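Local coordinates for protein phosphoribosylformylglycinamidine cyclo-ligase (Thermus thermophilus HB8, PDB 5AVM) that probably catalyses the ATP-dependent ring closure of formylglycinamidine ribonucleotide to aminoimidazole ribonucleotide, a step of de novo purine biosynthesis, at residues B[76-88]-B[117-131]. Numbering follows the deposited sequence.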
ATOM      1  N   VAL B  76     -12.678  -5.002  16.059  1.00 33.86           N
ATOM      2  CA  VAL B  76     -12.125  -4.528  14.793  1.00 32.49           C
ATOM      3  C   VAL B  76     -13.095  -4.774  13.626  1.00 32.65           C
ATOM      4  O   VAL B  76     -12.769  -4.508  12.465  1.00 32.41           O
ATOM      5  CB  VAL B  76     -10.794  -5.237  14.497  1.00 31.27           C
ATOM      6  CG1 VAL B  76      -9.754  -4.832  15.512  1.00 30.17           C
ATOM      7  CG2 VAL B  76     -10.991  -6.735  14.550  1.00 30.48           C
ATOM      8  N   SER B  77     -14.284  -5.271  13.960  1.00 32.16           N
ATOM      9  CA  SER B  77     -15.337  -5.591  12.996  1.00 31.08           C
ATOM     10  C   SER B  77     -15.620  -4.500  11.978  1.00 31.26           C
ATOM     11  O   SER B  77     -16.111  -4.777  10.874  1.00 31.40           O
ATOM     12  CB  SER B  77     -16.643  -5.877  13.726  1.00 32.32           C
ATOM     13  OG  SER B  77     -17.250  -4.653  14.125  1.00 32.80           O
ATOM     14  N   GLY B  78     -15.333  -3.257  12.349  1.00 30.46           N
ATOM     15  CA  GLY B  78     -15.600  -2.155  11.444  1.00 29.17           C
ATOM     16  C   GLY B  78     -14.404  -1.641  10.678  1.00 28.29           C
ATOM     17  O   GLY B  78     -14.561  -0.960   9.667  1.00 27.61           O
ATOM     18  N   LEU B  79     -13.205  -1.972  11.146  1.00 29.13           N
ATOM     19  CA  LEU B  79     -11.983  -1.501  10.499  1.00 28.38           C
ATOM     20  C   LEU B  79     -11.943  -1.802   8.998  1.00 28.24           C
ATOM     21  O   LEU B  79     -11.332  -1.057   8.225  1.00 28.23           O
ATOM     22  CB  LEU B  79     -10.754  -2.078  11.218  1.00 27.01           C
ATOM     23  CG  LEU B  79     -10.622  -1.615  12.678  1.00 26.04           C
ATOM     24  CD1 LEU B  79      -9.320  -2.115  13.277  1.00 24.17           C
ATOM     25  CD2 LEU B  79     -10.665  -0.100  12.742  1.00 25.99           C
ATOM     26  N   GLY B  80     -12.608  -2.878   8.585  1.00 27.16           N
ATOM     27  CA  GLY B  80     -12.635  -3.222   7.176  1.00 25.45           C
ATOM     28  C   GLY B  80     -13.382  -2.173   6.375  1.00 26.10           C
ATOM     29  O   GLY B  80     -13.024  -1.862   5.244  1.00 26.30           O
ATOM     30  N   PHE B  81     -14.438  -1.621   6.954  1.00 26.05           N
ATOM     31  CA  PHE B  81     -15.196  -0.597   6.253  1.00 25.91           C
ATOM     32  C   PHE B  81     -14.481   0.750   6.329  1.00 25.28           C
ATOM     33  O   PHE B  81     -14.539   1.547   5.389  1.00 25.32           O
ATOM     34  CB  PHE B  81     -16.618  -0.488   6.827  1.00 25.78           C
ATOM     35  CG  PHE B  81     -17.479  -1.691   6.539  1.00 26.13           C
ATOM     36  CD1 PHE B  81     -17.233  -2.911   7.173  1.00 26.16           C
ATOM     37  CD2 PHE B  81     -18.521  -1.612   5.614  1.00 26.17           C
ATOM     38  CE1 PHE B  81     -18.006  -4.034   6.891  1.00 25.76           C
ATOM     39  CE2 PHE B  81     -19.303  -2.729   5.322  1.00 26.41           C
ATOM     40  CZ  PHE B  81     -19.045  -3.944   5.963  1.00 26.42           C
ATOM     41  N   ASP B  82     -13.803   1.002   7.443  1.00 24.24           N
ATOM     42  CA  ASP B  82     -13.078   2.253   7.606  1.00 25.09           C
ATOM     43  C   ASP B  82     -12.073   2.437   6.483  1.00 24.79           C
ATOM     44  O   ASP B  82     -11.977   3.514   5.904  1.00 24.76           O
ATOM     45  CB  ASP B  82     -12.354   2.298   8.957  1.00 26.87           C
ATOM     46  CG  ASP B  82     -13.296   2.618  10.121  1.00 29.91           C
ATOM     47  OD1 ASP B  82     -14.001   3.654  10.061  1.00 29.48           O
ATOM     48  OD2 ASP B  82     -13.329   1.838  11.102  1.00 29.81           O
ATOM     49  N   LEU B  83     -11.328   1.382   6.167  1.00 24.45           N
ATOM     50  CA  LEU B  83     -10.322   1.447   5.104  1.00 24.02           C
ATOM     51  C   LEU B  83     -10.919   1.519   3.697  1.00 23.14           C
ATOM     52  O   LEU B  83     -10.585   2.402   2.907  1.00 22.20           O
ATOM     53  CB  LEU B  83      -9.391   0.235   5.194  1.00 22.22           C
ATOM     54  CG  LEU B  83      -8.300   0.165   4.127  1.00 21.16           C
ATOM     55  CD1 LEU B  83      -7.527   1.478   4.081  1.00 18.83           C
ATOM     56  CD2 LEU B  83      -7.385  -0.998   4.439  1.00 20.70           C
ATOM     57  N   VAL B  84     -11.797   0.572   3.391  1.00 23.22           N
ATOM     58  CA  VAL B  84     -12.437   0.503   2.085  1.00 23.20           C
ATOM     59  C   VAL B  84     -13.232   1.767   1.776  1.00 24.25           C
ATOM     60  O   VAL B  84     -13.090   2.348   0.694  1.00 25.01           O
ATOM     61  CB  VAL B  84     -13.348  -0.744   2.003  1.00 21.72           C
ATOM     62  CG1 VAL B  84     -14.198  -0.709   0.747  1.00 20.54           C
ATOM     63  CG2 VAL B  84     -12.482  -1.994   2.016  1.00 19.38           C
ATOM     64  N   ASN B  85     -14.063   2.198   2.723  1.00 23.73           N
ATOM     65  CA  ASN B  85     -14.869   3.401   2.532  1.00 22.94           C
ATOM     66  C   ASN B  85     -14.029   4.662   2.394  1.00 22.27           C
ATOM     67  O   ASN B  85     -14.397   5.570   1.656  1.00 24.52           O
ATOM     68  CB  ASN B  85     -15.855   3.563   3.682  1.00 23.87           C
ATOM     69  CG  ASN B  85     -16.963   2.546   3.622  1.00 24.49           C
ATOM     70  OD1 ASN B  85     -16.957   1.674   2.751  1.00 24.21           O
ATOM     71  ND2 ASN B  85     -17.921   2.643   4.541  1.00 23.15           N
ATOM     72  N   HIS B  86     -12.909   4.724   3.107  1.00 20.01           N
ATOM     73  CA  HIS B  86     -12.017   5.871   3.027  1.00 19.62           C
ATOM     74  C   HIS B  86     -11.359   5.834   1.652  1.00 21.43           C
ATOM     75  O   HIS B  86     -11.135   6.868   1.025  1.00 20.88           O
ATOM     76  CB  HIS B  86     -10.972   5.779   4.142  1.00 19.88           C
ATOM     77  CG  HIS B  86     -10.004   6.923   4.182  1.00 20.33           C
ATOM     78  ND1 HIS B  86      -9.448   7.378   5.358  1.00 21.22           N
ATOM     79  CD2 HIS B  86      -9.437   7.656   3.195  1.00 20.69           C
ATOM     80  CE1 HIS B  86      -8.578   8.337   5.096  1.00 19.48           C
ATOM     81  NE2 HIS B  86      -8.552   8.523   3.789  1.00 20.51           N
ATOM     82  N   SER B  87     -11.065   4.624   1.183  1.00 22.69           N
ATOM     83  CA  SER B  87     -10.440   4.424  -0.125  1.00 23.72           C
ATOM     84  C   SER B  87     -11.419   4.787  -1.242  1.00 23.32           C
ATOM     85  O   SER B  87     -11.040   5.405  -2.239  1.00 23.83           O
ATOM     86  CB  SER B  87      -9.991   2.958  -0.288  1.00 25.53           C
ATOM     87  OG  SER B  87      -9.021   2.584   0.688  1.00 28.38           O
ATOM     88  N   VAL B  88     -12.676   4.394  -1.074  1.00 21.98           N
ATOM     89  CA  VAL B  88     -13.699   4.689  -2.060  1.00 20.99           C
ATOM     90  C   VAL B  88     -13.886   6.199  -2.220  1.00 21.66           C
ATOM     91  O   VAL B  88     -14.004   6.697  -3.338  1.00 23.40           O
ATOM     92  CB  VAL B  88     -15.053   4.031  -1.669  1.00 21.22           C
ATOM     93  CG1 VAL B  88     -16.175   4.547  -2.557  1.00 20.81           C
ATOM     94  CG2 VAL B  88     -14.948   2.517  -1.798  1.00 20.02           C
ATOM     95  N   ALA B 117     -10.561 -11.595  11.963  1.00 28.42           N
ATOM     96  CA  ALA B 117     -11.641 -10.621  12.118  1.00 27.10           C
ATOM     97  C   ALA B 117     -11.459  -9.433  11.184  1.00 27.95           C
ATOM     98  O   ALA B 117     -12.437  -8.804  10.780  1.00 28.71           O
ATOM     99  CB  ALA B 117     -11.711 -10.141  13.548  1.00 26.08           C
ATOM    100  N   LEU B 118     -10.205  -9.124  10.857  1.00 27.92           N
ATOM    101  CA  LEU B 118      -9.895  -8.031   9.942  1.00 27.52           C
ATOM    102  C   LEU B 118     -10.178  -8.506   8.521  1.00 28.87           C
ATOM    103  O   LEU B 118     -10.930  -7.869   7.786  1.00 30.84           O
ATOM    104  CB  LEU B 118      -8.430  -7.615  10.069  1.00 26.98           C
ATOM    105  CG  LEU B 118      -8.059  -6.804  11.312  1.00 27.61           C
ATOM    106  CD1 LEU B 118      -6.561  -6.515  11.314  1.00 25.95           C
ATOM    107  CD2 LEU B 118      -8.871  -5.508  11.330  1.00 27.48           C
ATOM    108  N   LEU B 119      -9.576  -9.626   8.131  1.00 28.72           N
ATOM    109  CA  LEU B 119      -9.806 -10.171   6.802  1.00 28.28           C
ATOM    110  C   LEU B 119     -11.303 -10.322   6.594  1.00 29.33           C
ATOM    111  O   LEU B 119     -11.826 -10.071   5.509  1.00 29.01           O
ATOM    112  CB  LEU B 119      -9.137 -11.533   6.668  1.00 27.53           C
ATOM    113  CG  LEU B 119      -7.618 -11.474   6.707  1.00 28.44           C
ATOM    114  CD1 LEU B 119      -7.030 -12.872   6.617  1.00 27.93           C
ATOM    115  CD2 LEU B 119      -7.140 -10.610   5.555  1.00 28.10           C
ATOM    116  N   ALA B 120     -11.990 -10.736   7.653  1.00 29.82           N
ATOM    117  CA  ALA B 120     -13.429 -10.924   7.599  1.00 30.11           C
ATOM    118  C   ALA B 120     -14.114  -9.607   7.276  1.00 31.07           C
ATOM    119  O   ALA B 120     -15.014  -9.556   6.433  1.00 32.22           O
ATOM    120  CB  ALA B 120     -13.928 -11.455   8.927  1.00 29.42           C
ATOM    121  N   SER B 121     -13.671  -8.543   7.949  1.00 31.23           N
ATOM    122  CA  SER B 121     -14.229  -7.200   7.784  1.00 29.43           C
ATOM    123  C   SER B 121     -14.014  -6.605   6.390  1.00 29.31           C
ATOM    124  O   SER B 121     -14.944  -6.068   5.785  1.00 28.80           O
ATOM    125  CB  SER B 121     -13.633  -6.262   8.837  1.00 28.37           C
ATOM    126  OG  SER B 121     -14.316  -5.021   8.861  1.00 29.16           O
ATOM    127  N   LEU B 122     -12.787  -6.699   5.886  1.00 28.36           N
ATOM    128  CA  LEU B 122     -12.466  -6.159   4.573  1.00 27.98           C
ATOM    129  C   LEU B 122     -13.254  -6.842   3.470  1.00 27.71           C
ATOM    130  O   LEU B 122     -13.673  -6.194   2.508  1.00 28.05           O
ATOM    131  CB  LEU B 122     -10.965  -6.277   4.318  1.00 27.50           C
ATOM    132  CG  LEU B 122     -10.160  -5.284   5.162  1.00 26.13           C
ATOM    133  CD1 LEU B 122      -8.783  -5.842   5.484  1.00 26.39           C
ATOM    134  CD2 LEU B 122     -10.066  -3.962   4.416  1.00 25.59           C
ATOM    135  N   ALA B 123     -13.469  -8.145   3.613  1.00 28.62           N
ATOM    136  CA  ALA B 123     -14.225  -8.898   2.620  1.00 30.03           C
ATOM    137  C   ALA B 123     -15.689  -8.439   2.610  1.00 31.62           C
ATOM    138  O   ALA B 123     -16.334  -8.399   1.556  1.00 31.23           O
ATOM    139  CB  ALA B 123     -14.141 -10.378   2.920  1.00 29.08           C
ATOM    140  N   GLU B 124     -16.208  -8.089   3.787  1.00 32.33           N
ATOM    141  CA  GLU B 124     -17.590  -7.623   3.916  1.00 31.83           C
ATOM    142  C   GLU B 124     -17.758  -6.213   3.357  1.00 27.97           C
ATOM    143  O   GLU B 124     -18.784  -5.902   2.773  1.00 27.18           O
ATOM    144  CB  GLU B 124     -18.032  -7.625   5.387  1.00 36.31           C
ATOM    145  CG  GLU B 124     -18.000  -8.988   6.093  1.00 42.93           C
ATOM    146  CD  GLU B 124     -18.590  -8.939   7.513  1.00 47.41           C
ATOM    147  OE1 GLU B 124     -19.778  -8.566   7.643  1.00 50.82           O
ATOM    148  OE2 GLU B 124     -17.879  -9.272   8.494  1.00 47.61           O
ATOM    149  N   ALA B 125     -16.748  -5.366   3.546  1.00 26.82           N
ATOM    150  CA  ALA B 125     -16.779  -3.980   3.075  1.00 25.32           C
ATOM    151  C   ALA B 125     -16.710  -3.892   1.560  1.00 25.67           C
ATOM    152  O   ALA B 125     -17.386  -3.067   0.938  1.00 25.18           O
ATOM    153  CB  ALA B 125     -15.631  -3.197   3.683  1.00 24.38           C
ATOM    154  N   CYS B 126     -15.879  -4.738   0.963  1.00 26.25           N
ATOM    155  CA  CYS B 126     -15.740  -4.750  -0.486  1.00 27.23           C
ATOM    156  C   CYS B 126     -16.977  -5.303  -1.157  1.00 27.83           C
ATOM    157  O   CYS B 126     -17.540  -4.659  -2.034  1.00 27.76           O
ATOM    158  CB  CYS B 126     -14.535  -5.583  -0.909  1.00 27.26           C
ATOM    159  SG  CYS B 126     -12.972  -4.818  -0.535  1.00 27.65           S
ATOM    160  N   ARG B 127     -17.404  -6.495  -0.752  1.00 29.46           N
ATOM    161  CA  ARG B 127     -18.580  -7.076  -1.376  1.00 33.59           C
ATOM    162  C   ARG B 127     -19.828  -6.238  -1.111  1.00 33.81           C
ATOM    163  O   ARG B 127     -20.824  -6.361  -1.825  1.00 34.97           O
ATOM    164  CB  ARG B 127     -18.785  -8.539  -0.942  1.00 35.21           C
ATOM    165  CG  ARG B 127     -19.167  -8.773   0.492  1.00 38.36           C
ATOM    166  CD  ARG B 127     -19.405 -10.270   0.754  1.00 42.67           C
ATOM    167  NE  ARG B 127     -20.535 -10.818  -0.003  1.00 45.07           N
ATOM    168  CZ  ARG B 127     -20.431 -11.488  -1.151  1.00 46.58           C
ATOM    169  NH1 ARG B 127     -19.240 -11.709  -1.702  1.00 46.21           N
ATOM    170  NH2 ARG B 127     -21.525 -11.944  -1.751  1.00 47.64           N
ATOM    171  N   ALA B 128     -19.758  -5.367  -0.105  1.00 33.28           N
ATOM    172  CA  ALA B 128     -20.877  -4.490   0.230  1.00 32.56           C
ATOM    173  C   ALA B 128     -21.019  -3.437  -0.864  1.00 32.77           C
ATOM    174  O   ALA B 128     -22.106  -2.888  -1.081  1.00 33.55           O
ATOM    175  CB  ALA B 128     -20.637  -3.810   1.575  1.00 32.35           C
ATOM    176  N   HIS B 129     -19.911  -3.169  -1.552  1.00 31.15           N
ATOM    177  CA  HIS B 129     -19.885  -2.186  -2.626  1.00 30.04           C
ATOM    178  C   HIS B 129     -19.740  -2.848  -3.989  1.00 29.30           C
ATOM    179  O   HIS B 129     -19.648  -2.163  -5.005  1.00 30.08           O
ATOM    180  CB  HIS B 129     -18.727  -1.215  -2.415  1.00 30.72           C
ATOM    181  CG  HIS B 129     -18.879  -0.351  -1.204  1.00 31.70           C
ATOM    182  ND1 HIS B 129     -19.881   0.588  -1.082  1.00 31.17           N
ATOM    183  CD2 HIS B 129     -18.150  -0.272  -0.066  1.00 32.10           C
ATOM    184  CE1 HIS B 129     -19.761   1.209   0.077  1.00 32.23           C
ATOM    185  NE2 HIS B 129     -18.718   0.706   0.713  1.00 31.84           N
ATOM    186  N   GLY B 130     -19.720  -4.177  -4.006  1.00 28.51           N
ATOM    187  CA  GLY B 130     -19.570  -4.900  -5.259  1.00 27.58           C
ATOM    188  C   GLY B 130     -18.186  -4.725  -5.856  1.00 26.86           C
ATOM    189  O   GLY B 130     -17.989  -4.852  -7.062  1.00 27.60           O
ATOM    190  N   ILE B 131     -17.219  -4.432  -4.999  1.00 25.56           N
ATOM    191  CA  ILE B 131     -15.850  -4.225  -5.433  1.00 24.67           C
ATOM    192  C   ILE B 131     -15.052  -5.516  -5.274  1.00 25.19           C
ATOM    193  O   ILE B 131     -14.986  -6.083  -4.176  1.00 26.70           O
ATOM    194  CB  ILE B 131     -15.171  -3.110  -4.590  1.00 23.82           C
ATOM    195  CG1 ILE B 131     -15.967  -1.812  -4.715  1.00 24.29           C
ATOM    196  CG2 ILE B 131     -13.737  -2.889  -5.044  1.00 21.19           C
ATOM    197  CD1 ILE B 131     -15.551  -0.755  -3.720  1.00 25.42           C
TER
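F81 and V84 of helix 79-92 pack as knobs into holes of helix 112-129 in the N-terminal domain, docking around A125. The axes of segments 79-88 and 117-129 approach to 7.3 Å and cross at -44°; G80, its CA 3.9 Å from L122 CA, permits this closeness, since a side chain there would collide with S121 and L122. F81 occupies the hole formed by S121, E124, A125 and A128, and A125 CB makes a CH-pi contact over one face of the F81 ring, 3.7 Å from the ring centroid. Were F81 shortened to an alanine, A125 CB would probably lose its aromatic cover and the hole between S121, E124 and A128 be left unfilled. V84 enters the next hole, its CG2 3.8 Å from C126 SG. Hydrogen bonds flank this apolar core. With OG anti to the backbone N (chi1 -170°), S121 donates to S77 O at 2.7 Å, from above the carbonyl plane, and weakly accepts from G80 N. H129 NE2 donates to N85 OD1 at 2.9 Å, amide and imidazole planes 69° apart; N85 ND2 is held by H221 O. Beneath lies the sheet: L83 and L122 touch F101 of strand 97-107, L79 and L118 meet I152 of strand 150-161, and helix 66-72 flanks V76 and L79.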